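Local atomic coordinates of DNA mismatch repair protein MUTS (Thermus aquaticus, PDB entry 1EWQ), a protein that recognises mismatched base pairs in DNA for mismatch repair and carries a weak ATPase activity. Residues Ala131-Ala136 and Thr152-Gly157; Ile137-Gly142 and Leu217-Gly222; Asp141-Ala146 and Ser164-Glu169. One frame throughout, in Å; residues are numbered along the deposited sequence.

Interaction 1: Ala131-Ala136 and Thr152-Gly157; sequences ANYLAA and TGEFKG
Tyr133 and Glu154 bring the two backbones nearest to each other, yet their CA atoms stay 8.9 Å apart, since strand 143-149 runs between the two segments and side chains must span the gap. The phenol does most of the reaching. With CG anti to its own carbonyl carbon (chi1 -62°), the Tyr133 ring leans toward Glu154, and Tyr133 OH gives a 2.7 Å hydrogen bond to Glu154 OE1. That oxygen sits at the ring edge, near the ring plane, whereas the hydroxyl approaches from above the carboxylate, 43° out of its plane; ring and carboxylate are turned 48° against each other. Lys156, an extended chain, brings Lys156 NZ to 3.9 Å from Tyr133 OH, a contact and not a bond, and makes a long salt bridge with the other oxygen of Glu154. A water accepts from the ammonium and donates to the phenol oxygen. The backbone N of Glu154 bonds to Thr152 OG1 at 3.1 Å in an ST turn, and Gly153 and Glu154 together form a G1 beta bulge opposite Asp149. The Tyr133 ring also meets His173 of helix 163-173 edge-to-face and touches Phe147 of the strand in between, while on helix 215-232 Leu134 packs against Leu224 and Phe155 against Arg221.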
loop_
_atom_site.group_PDB
_atom_site.type_symbol
_atom_site.label_atom_id
_atom_site.label_comp_id
_atom_site.label_asym_id
_atom_site.label_seq_id
_atom_site.Cartn_x
_atom_site.Cartn_y
_atom_site.Cartn_z
ATOM N N ALA C 131 -8.489 -19.923 7.303
ATOM C CA ALA C 131 -9.756 -19.737 7.987
ATOM C C ALA C 131 -10.032 -18.240 8.021
ATOM O O ALA C 131 -9.115 -17.433 8.149
ATOM C CB ALA C 131 -9.679 -20.287 9.395
ATOM N N ASN C 132 -11.303 -17.878 7.901
ATOM C CA ASN C 132 -11.712 -16.484 7.915
ATOM C C ASN C 132 -12.675 -16.333 9.093
ATOM O O ASN C 132 -13.841 -16.735 9.016
ATOM C CB ASN C 132 -12.398 -16.155 6.592
ATOM C CG ASN C 132 -12.615 -14.686 6.405
ATOM O OD1 ASN C 132 -13.756 -14.214 6.370
ATOM N ND2 ASN C 132 -11.524 -13.942 6.281
ATOM N N TYR C 133 -12.184 -15.752 10.181
ATOM C CA TYR C 133 -12.991 -15.622 11.383
ATOM C C TYR C 133 -13.652 -14.294 11.690
ATOM O O TYR C 133 -13.060 -13.225 11.525
ATOM C CB TYR C 133 -12.171 -15.976 12.635
ATOM C CG TYR C 133 -11.644 -17.392 12.727
ATOM C CD1 TYR C 133 -10.267 -17.649 12.701
ATOM C CD2 TYR C 133 -12.512 -18.472 12.885
ATOM C CE1 TYR C 133 -9.774 -18.945 12.834
ATOM C CE2 TYR C 133 -12.025 -19.773 13.020
ATOM C CZ TYR C 133 -10.658 -19.999 12.994
ATOM O OH TYR C 133 -10.179 -21.285 13.127
ATOM N N LEU C 134 -14.893 -14.397 12.156
ATOM C CA LEU C 134 -15.647 -13.255 12.658
ATOM C C LEU C 134 -15.446 -13.557 14.140
ATOM O O LEU C 134 -15.650 -14.686 14.567
ATOM C CB LEU C 134 -17.142 -13.356 12.332
ATOM C CG LEU C 134 -18.038 -12.340 13.073
ATOM C CD1 LEU C 134 -17.661 -10.925 12.688
ATOM C CD2 LEU C 134 -19.500 -12.593 12.746
ATOM N N ALA C 135 -15.020 -12.574 14.915
ATOM C CA ALA C 135 -14.808 -12.783 16.336
ATOM C C ALA C 135 -15.714 -11.865 17.152
ATOM O O ALA C 135 -16.096 -10.786 16.692
ATOM C CB ALA C 135 -13.341 -12.525 16.687
ATOM N N ALA C 136 -16.061 -12.307 18.359
ATOM C CA ALA C 136 -16.903 -11.526 19.267
ATOM C C ALA C 136 -16.328 -11.600 20.680
ATOM O O ALA C 136 -16.001 -12.685 21.169
ATOM C CB ALA C 136 -18.333 -12.054 19.252
ATOM N N THR C 152 -17.162 -22.283 6.728
ATOM C CA THR C 152 -16.972 -23.691 7.091
ATOM C C THR C 152 -17.918 -24.151 8.192
ATOM O O THR C 152 -18.168 -25.343 8.350
ATOM C CB THR C 152 -15.539 -23.969 7.582
ATOM O OG1 THR C 152 -15.329 -23.315 8.840
ATOM C CG2 THR C 152 -14.513 -23.455 6.563
ATOM N N GLY C 153 -18.449 -23.199 8.947
ATOM C CA GLY C 153 -19.343 -23.544 10.031
ATOM C C GLY C 153 -18.580 -23.717 11.334
ATOM O O GLY C 153 -19.187 -24.019 12.362
ATOM N N GLU C 154 -17.257 -23.543 11.301
ATOM C CA GLU C 154 -16.473 -23.680 12.526
ATOM C C GLU C 154 -17.057 -22.666 13.503
ATOM O O GLU C 154 -17.198 -21.480 13.190
ATOM C CB GLU C 154 -14.983 -23.402 12.299
ATOM C CG GLU C 154 -14.159 -23.714 13.541
ATOM C CD GLU C 154 -12.652 -23.644 13.326
ATOM O OE1 GLU C 154 -12.196 -22.974 12.368
ATOM O OE2 GLU C 154 -11.921 -24.251 14.144
ATOM N N PHE C 155 -17.382 -23.152 14.691
ATOM C CA PHE C 155 -18.037 -22.349 15.709
ATOM C C PHE C 155 -17.439 -22.721 17.074
ATOM O O PHE C 155 -17.688 -23.811 17.595
ATOM C CB PHE C 155 -19.531 -22.689 15.604
ATOM C CG PHE C 155 -20.439 -21.801 16.391
ATOM C CD1 PHE C 155 -20.149 -20.455 16.577
ATOM C CD2 PHE C 155 -21.644 -22.302 16.875
ATOM C CE1 PHE C 155 -21.054 -19.621 17.235
ATOM C CE2 PHE C 155 -22.549 -21.481 17.528
ATOM C CZ PHE C 155 -22.260 -20.141 17.709
ATOM N N LYS C 156 -16.652 -21.812 17.650
ATOM C CA LYS C 156 -15.997 -22.085 18.919
ATOM C C LYS C 156 -15.757 -20.848 19.785
ATOM O O LYS C 156 -15.822 -19.702 19.316
ATOM C CB LYS C 156 -14.654 -22.782 18.669
ATOM C CG LYS C 156 -13.719 -22.003 17.754
ATOM C CD LYS C 156 -12.322 -22.588 17.738
ATOM C CE LYS C 156 -11.394 -21.780 16.850
ATOM N NZ LYS C 156 -10.004 -22.347 16.881
ATOM N N GLY C 157 -15.462 -21.087 21.056
ATOM C CA GLY C 157 -15.218 -19.984 21.958
ATOM C C GLY C 157 -14.726 -20.458 23.298
ATOM O O GLY C 157 -14.716 -21.652 23.581
HETATM O O HOH W 1 -9.494 -24.243 14.297
#

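Interaction 2: Ile137-Gly142 and Leu217-Gly222; sequences IATGDG and LRRARG
The guanidinium of Arg219 takes the carbonyl oxygen of Thr139 at its edge, close to its own plane, while the Ala138 methyl approaches it obliquely, with 3.9 Å from Ala138 CB to Arg219 NH1. The hydrogen bond from Arg219 NH1 to Thr139 O is 3.0 Å long and noticeably bent, with 142° at the hydrogen. A kink at chi3 (65°) in an otherwise extended chain brings the guanidinium over to the Thr139 carbonyl, where it lies alongside the Thr139 side chain and points the same way. The two polar ends are tied together by Glu183: one carboxylate oxygen forms a salt bridge with Arg219 NH2, the other a hydrogen bond with Thr139 OG1. Replacing Arg219 by an alanine is likely to leave the Thr139 carbonyl without this donor and Glu183 without its positive mate, held by Thr139 OG1 with less to fix it. Beneath the arginine the packing is between small groups. Ala138 CB lies 4.1 Å from Arg219 CB and 4.4 Å from Ala220 CB, and with groups as small as the Ala138 and Ala220 methyls between the backbones the axes of strand 137-139 and helix 217-222 come within 7.0 Å, running in roughly opposite directions, at 147°. Gly140, with a positive phi, makes a backbone hydrogen bond with Ala216, a further link between turn and helix. Ile137 points to the far side of the sheet, onto Leu166 and Leu170. A helix laid on one face of a mixed sheet, with helix 163-173 on the other, is the three-layer arrangement of an alpha/beta domain; the order of the first five strands matches the RNase H-like fold recognised in domain II of MutS proteins.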
loop_
_atom_site.group_PDB
_atom_site.type_symbol
_atom_site.label_atom_id
_atom_site.label_comp_id
_atom_site.label_asym_id
_atom_site.label_seq_id
_atom_site.Cartn_x
_atom_site.Cartn_y
_atom_site.Cartn_z
ATOM N N ILE C 137 -16.217 -10.434 21.315
ATOM C CA ILE C 137 -15.685 -10.286 22.665
ATOM C C ILE C 137 -16.724 -9.615 23.575
ATOM O O ILE C 137 -17.301 -8.578 23.219
ATOM C CB ILE C 137 -14.412 -9.391 22.661
ATOM C CG1 ILE C 137 -13.278 -10.087 21.890
ATOM C CG2 ILE C 137 -13.993 -9.067 24.084
ATOM C CD1 ILE C 137 -12.084 -9.184 21.597
ATOM N N ALA C 138 -16.955 -10.202 24.746
ATOM C CA ALA C 138 -17.910 -9.652 25.703
ATOM C C ALA C 138 -17.448 -9.918 27.130
ATOM O O ALA C 138 -16.484 -10.649 27.351
ATOM C CB ALA C 138 -19.287 -10.264 25.477
ATOM N N THR C 139 -18.139 -9.318 28.093
ATOM C CA THR C 139 -17.806 -9.500 29.501
ATOM C C THR C 139 -18.974 -10.137 30.231
ATOM O O THR C 139 -20.068 -10.240 29.690
ATOM C CB THR C 139 -17.487 -8.167 30.184
ATOM O OG1 THR C 139 -18.647 -7.327 30.150
ATOM C CG2 THR C 139 -16.334 -7.475 29.484
ATOM N N GLY C 140 -18.748 -10.563 31.467
ATOM C CA GLY C 140 -19.820 -11.193 32.214
ATOM C C GLY C 140 -19.328 -12.471 32.852
ATOM O O GLY C 140 -19.594 -13.568 32.357
ATOM N N ASP C 141 -18.607 -12.312 33.959
ATOM C CA ASP C 141 -18.027 -13.427 34.696
ATOM C C ASP C 141 -16.809 -13.911 33.921
ATOM O O ASP C 141 -16.639 -15.110 33.687
ATOM C CB ASP C 141 -19.040 -14.571 34.860
ATOM C CG ASP C 141 -20.260 -14.162 35.666
ATOM O OD1 ASP C 141 -20.078 -13.463 36.690
ATOM O OD2 ASP C 141 -21.395 -14.545 35.287
ATOM N N GLY C 142 -15.969 -12.954 33.521
ATOM C CA GLY C 142 -14.767 -13.259 32.759
ATOM C C GLY C 142 -14.836 -12.669 31.358
ATOM O O GLY C 142 -15.823 -12.006 31.006
ATOM N N LEU C 217 -19.755 -15.780 27.427
ATOM C CA LEU C 217 -19.709 -16.608 26.220
ATOM C C LEU C 217 -21.048 -16.643 25.493
ATOM O O LEU C 217 -21.091 -16.584 24.268
ATOM C CB LEU C 217 -19.262 -18.037 26.569
ATOM C CG LEU C 217 -18.918 -18.932 25.372
ATOM C CD1 LEU C 217 -17.834 -18.261 24.534
ATOM C CD2 LEU C 217 -18.437 -20.295 25.859
ATOM N N ARG C 218 -22.138 -16.752 26.250
ATOM C CA ARG C 218 -23.467 -16.769 25.660
ATOM C C ARG C 218 -23.722 -15.467 24.914
ATOM O O ARG C 218 -24.413 -15.440 23.897
ATOM C CB ARG C 218 -24.538 -16.933 26.733
ATOM C CG ARG C 218 -24.642 -18.320 27.329
ATOM C CD ARG C 218 -25.970 -18.464 28.055
ATOM N NE ARG C 218 -26.112 -17.502 29.140
ATOM C CZ ARG C 218 -27.240 -16.846 29.408
ATOM N NH1 ARG C 218 -28.323 -17.041 28.665
ATOM N NH2 ARG C 218 -27.290 -16.005 30.430
ATOM N N ARG C 219 -23.164 -14.380 25.421
ATOM C CA ARG C 219 -23.362 -13.087 24.778
ATOM C C ARG C 219 -22.549 -12.977 23.487
ATOM O O ARG C 219 -23.079 -12.566 22.453
ATOM C CB ARG C 219 -22.994 -11.958 25.742
ATOM C CG ARG C 219 -23.814 -11.994 27.028
ATOM C CD ARG C 219 -23.437 -10.853 27.945
ATOM N NE ARG C 219 -23.781 -9.570 27.360
ATOM C CZ ARG C 219 -22.978 -8.515 27.357
ATOM N NH1 ARG C 219 -21.775 -8.595 27.915
ATOM N NH2 ARG C 219 -23.371 -7.384 26.780
ATOM N N ALA C 220 -21.272 -13.348 23.550
ATOM C CA ALA C 220 -20.413 -13.284 22.372
ATOM C C ALA C 220 -20.997 -14.168 21.269
ATOM O O ALA C 220 -21.081 -13.756 20.110
ATOM C CB ALA C 220 -19.000 -13.744 22.723
ATOM N N ARG C 221 -21.408 -15.377 21.647
ATOM C CA ARG C 221 -21.989 -16.328 20.714
ATOM C C ARG C 221 -23.258 -15.722 20.102
ATOM O O ARG C 221 -23.488 -15.813 18.884
ATOM C CB ARG C 221 -22.295 -17.627 21.462
ATOM C CG ARG C 221 -22.701 -18.816 20.609
ATOM C CD ARG C 221 -22.536 -20.118 21.399
ATOM N NE ARG C 221 -23.410 -20.132 22.563
ATOM C CZ ARG C 221 -23.145 -20.765 23.700
ATOM N NH1 ARG C 221 -22.020 -21.449 23.846
ATOM N NH2 ARG C 221 -24.017 -20.716 24.698
ATOM N N GLY C 222 -24.070 -15.088 20.943
ATOM C CA GLY C 222 -25.290 -14.469 20.457
ATOM C C GLY C 222 -24.956 -13.432 19.407
ATOM O O GLY C 222 -25.616 -13.335 18.363
#

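Interaction 3: Asp141-Ala146 and Ser164-Glu169; sequences DGWGLA and SALYDE
Trp143 and Leu166 mark the closest backbone approach, 6.7 Å between their CA atoms, where strand 143-146 and helix 164-169 run almost parallel: their axes are 7° apart in direction and 9.2 Å apart in space. Leu166 fills the space between them with both of its methyls. Its CD2 meets the six-membered part of the indole obliquely, 3.4 Å from Trp143 CE3, and the two side chains cross at about a right angle. The other branch turns to the next inward-facing strand residue, and Leu166 CD1 comes to 3.5 Å from Leu145 CG, tighter than ordinary carbon contact. Leu145 has an unusual chi2 of -146° and puts its CD1 3.4 Å from Glu169 CB, one helical turn beyond Leu166. Leu160 of strand 154-160 joins the same patch, touching Leu145, Leu166 and Glu169. Glu169 offers the strand its aliphatic base, while its carboxylate goes to Arg172 in a salt bridge and to Tyr244 OH in a hydrogen bond. No hydrogen bond crosses between strand and helix, so shape and close apolar packing hold them together, and the one buried acid involved has its charge answered by groups beyond the pair.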
loop_
_atom_site.group_PDB
_atom_site.type_symbol
_atom_site.label_atom_id
_atom_site.label_comp_id
_atom_site.label_asym_id
_atom_site.label_seq_id
_atom_site.Cartn_x
_atom_site.Cartn_y
_atom_site.Cartn_z
ATOM N N ASP C 141 -18.607 -12.312 33.959
ATOM C CA ASP C 141 -18.027 -13.427 34.696
ATOM C C ASP C 141 -16.809 -13.911 33.921
ATOM O O ASP C 141 -16.639 -15.110 33.687
ATOM C CB ASP C 141 -19.040 -14.571 34.860
ATOM C CG ASP C 141 -20.260 -14.162 35.666
ATOM O OD1 ASP C 141 -20.078 -13.463 36.690
ATOM O OD2 ASP C 141 -21.395 -14.545 35.287
ATOM N N GLY C 142 -15.969 -12.954 33.521
ATOM C CA GLY C 142 -14.767 -13.259 32.759
ATOM C C GLY C 142 -14.836 -12.669 31.358
ATOM O O GLY C 142 -15.823 -12.006 31.006
ATOM N N TRP C 143 -13.793 -12.884 30.557
ATOM C CA TRP C 143 -13.796 -12.375 29.192
ATOM C C TRP C 143 -14.253 -13.468 28.220
ATOM O O TRP C 143 -13.567 -14.480 28.040
ATOM C CB TRP C 143 -12.404 -11.879 28.782
ATOM C CG TRP C 143 -11.908 -10.685 29.561
ATOM C CD1 TRP C 143 -11.212 -10.704 30.734
ATOM C CD2 TRP C 143 -12.061 -9.302 29.210
ATOM N NE1 TRP C 143 -10.916 -9.420 31.134
ATOM C CE2 TRP C 143 -11.426 -8.541 30.218
ATOM C CE3 TRP C 143 -12.672 -8.630 28.141
ATOM C CZ2 TRP C 143 -11.385 -7.142 30.192
ATOM C CZ3 TRP C 143 -12.632 -7.231 28.115
ATOM C CH2 TRP C 143 -11.991 -6.506 29.137
ATOM N N GLY C 144 -15.417 -13.262 27.604
ATOM C CA GLY C 144 -15.939 -14.220 26.648
ATOM C C GLY C 144 -15.415 -13.912 25.256
ATOM O O GLY C 144 -15.476 -12.776 24.807
ATOM N N LEU C 145 -14.900 -14.928 24.573
ATOM C CA LEU C 145 -14.345 -14.763 23.232
ATOM C C LEU C 145 -14.883 -15.912 22.384
ATOM O O LEU C 145 -14.732 -17.082 22.755
ATOM C CB LEU C 145 -12.818 -14.860 23.303
ATOM C CG LEU C 145 -11.877 -14.269 22.243
ATOM C CD1 LEU C 145 -10.661 -15.179 22.134
ATOM C CD2 LEU C 145 -12.551 -14.122 20.910
ATOM N N ALA C 146 -15.519 -15.586 21.259
ATOM C CA ALA C 146 -16.064 -16.618 20.377
ATOM C C ALA C 146 -15.755 -16.317 18.923
ATOM O O ALA C 146 -15.683 -15.163 18.511
ATOM C CB ALA C 146 -17.568 -16.757 20.575
ATOM N N SER C 164 -5.132 -9.772 29.141
ATOM C CA SER C 164 -3.916 -10.216 28.480
ATOM C C SER C 164 -4.170 -11.505 27.701
ATOM O O SER C 164 -3.841 -11.598 26.519
ATOM C CB SER C 164 -2.823 -10.465 29.515
ATOM O OG SER C 164 -1.677 -9.702 29.213
ATOM N N ALA C 165 -4.750 -12.493 28.377
ATOM C CA ALA C 165 -5.044 -13.779 27.761
ATOM C C ALA C 165 -6.081 -13.618 26.657
ATOM O O ALA C 165 -6.021 -14.296 25.635
ATOM C CB ALA C 165 -5.537 -14.766 28.806
ATOM N N LEU C 166 -7.037 -12.724 26.865
ATOM C CA LEU C 166 -8.049 -12.494 25.843
ATOM C C LEU C 166 -7.333 -12.038 24.581
ATOM O O LEU C 166 -7.457 -12.663 23.532
ATOM C CB LEU C 166 -9.038 -11.410 26.273
ATOM C CG LEU C 166 -9.886 -10.871 25.111
ATOM C CD1 LEU C 166 -10.839 -11.969 24.609
ATOM C CD2 LEU C 166 -10.653 -9.637 25.566
ATOM N N TYR C 167 -6.582 -10.948 24.695
ATOM C CA TYR C 167 -5.857 -10.422 23.551
ATOM C C TYR C 167 -4.998 -11.477 22.866
ATOM O O TYR C 167 -4.996 -11.555 21.638
ATOM C CB TYR C 167 -5.001 -9.217 23.954
ATOM C CG TYR C 167 -5.816 -7.968 24.267
ATOM C CD1 TYR C 167 -7.201 -7.942 24.066
ATOM C CD2 TYR C 167 -5.205 -6.821 24.765
ATOM C CE1 TYR C 167 -7.962 -6.799 24.363
ATOM C CE2 TYR C 167 -5.949 -5.678 25.062
ATOM C CZ TYR C 167 -7.326 -5.675 24.859
ATOM O OH TYR C 167 -8.058 -4.551 25.176
ATOM N N ASP C 168 -4.285 -12.297 23.637
ATOM C CA ASP C 168 -3.461 -13.333 23.021
ATOM C C ASP C 168 -4.294 -14.354 22.264
ATOM O O ASP C 168 -3.909 -14.790 21.185
ATOM C CB ASP C 168 -2.609 -14.071 24.056
ATOM C CG ASP C 168 -1.393 -13.286 24.478
ATOM O OD1 ASP C 168 -0.894 -12.472 23.676
ATOM O OD2 ASP C 168 -0.923 -13.501 25.610
ATOM N N GLU C 169 -5.430 -14.747 22.836
ATOM C CA GLU C 169 -6.291 -15.721 22.179
ATOM C C GLU C 169 -6.805 -15.141 20.881
ATOM O O GLU C 169 -6.915 -15.839 19.880
ATOM C CB GLU C 169 -7.491 -16.100 23.054
ATOM C CG GLU C 169 -7.342 -17.398 23.803
ATOM C CD GLU C 169 -6.906 -18.561 22.922
ATOM O OE1 GLU C 169 -7.674 -19.015 22.056
ATOM O OE2 GLU C 169 -5.773 -19.021 23.108
#

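Overall arrangement
All three contacts belong to one mixed sheet, in which strand 143-149 lies between strands 134-139 and 154-160. Interaction 1 joins the two outer strands of this trio across the middle one; interaction 2 lays helix 215-232 on one face, and interaction 3 lays helix 163-173 on the other. The centres of interactions 2 and 3 are 9 Å apart, and each is 15 Å from that of interaction 1. Interactions 2 and 3 share the turn Asp141-Gly142, and Ala220 packs on Ala146 between them. Along the chain, the segments of interaction 1 alternate with those of each other contact, interleaving them in the region of MutS domain II; their nearest atom is about 27 Å from the bound DNA.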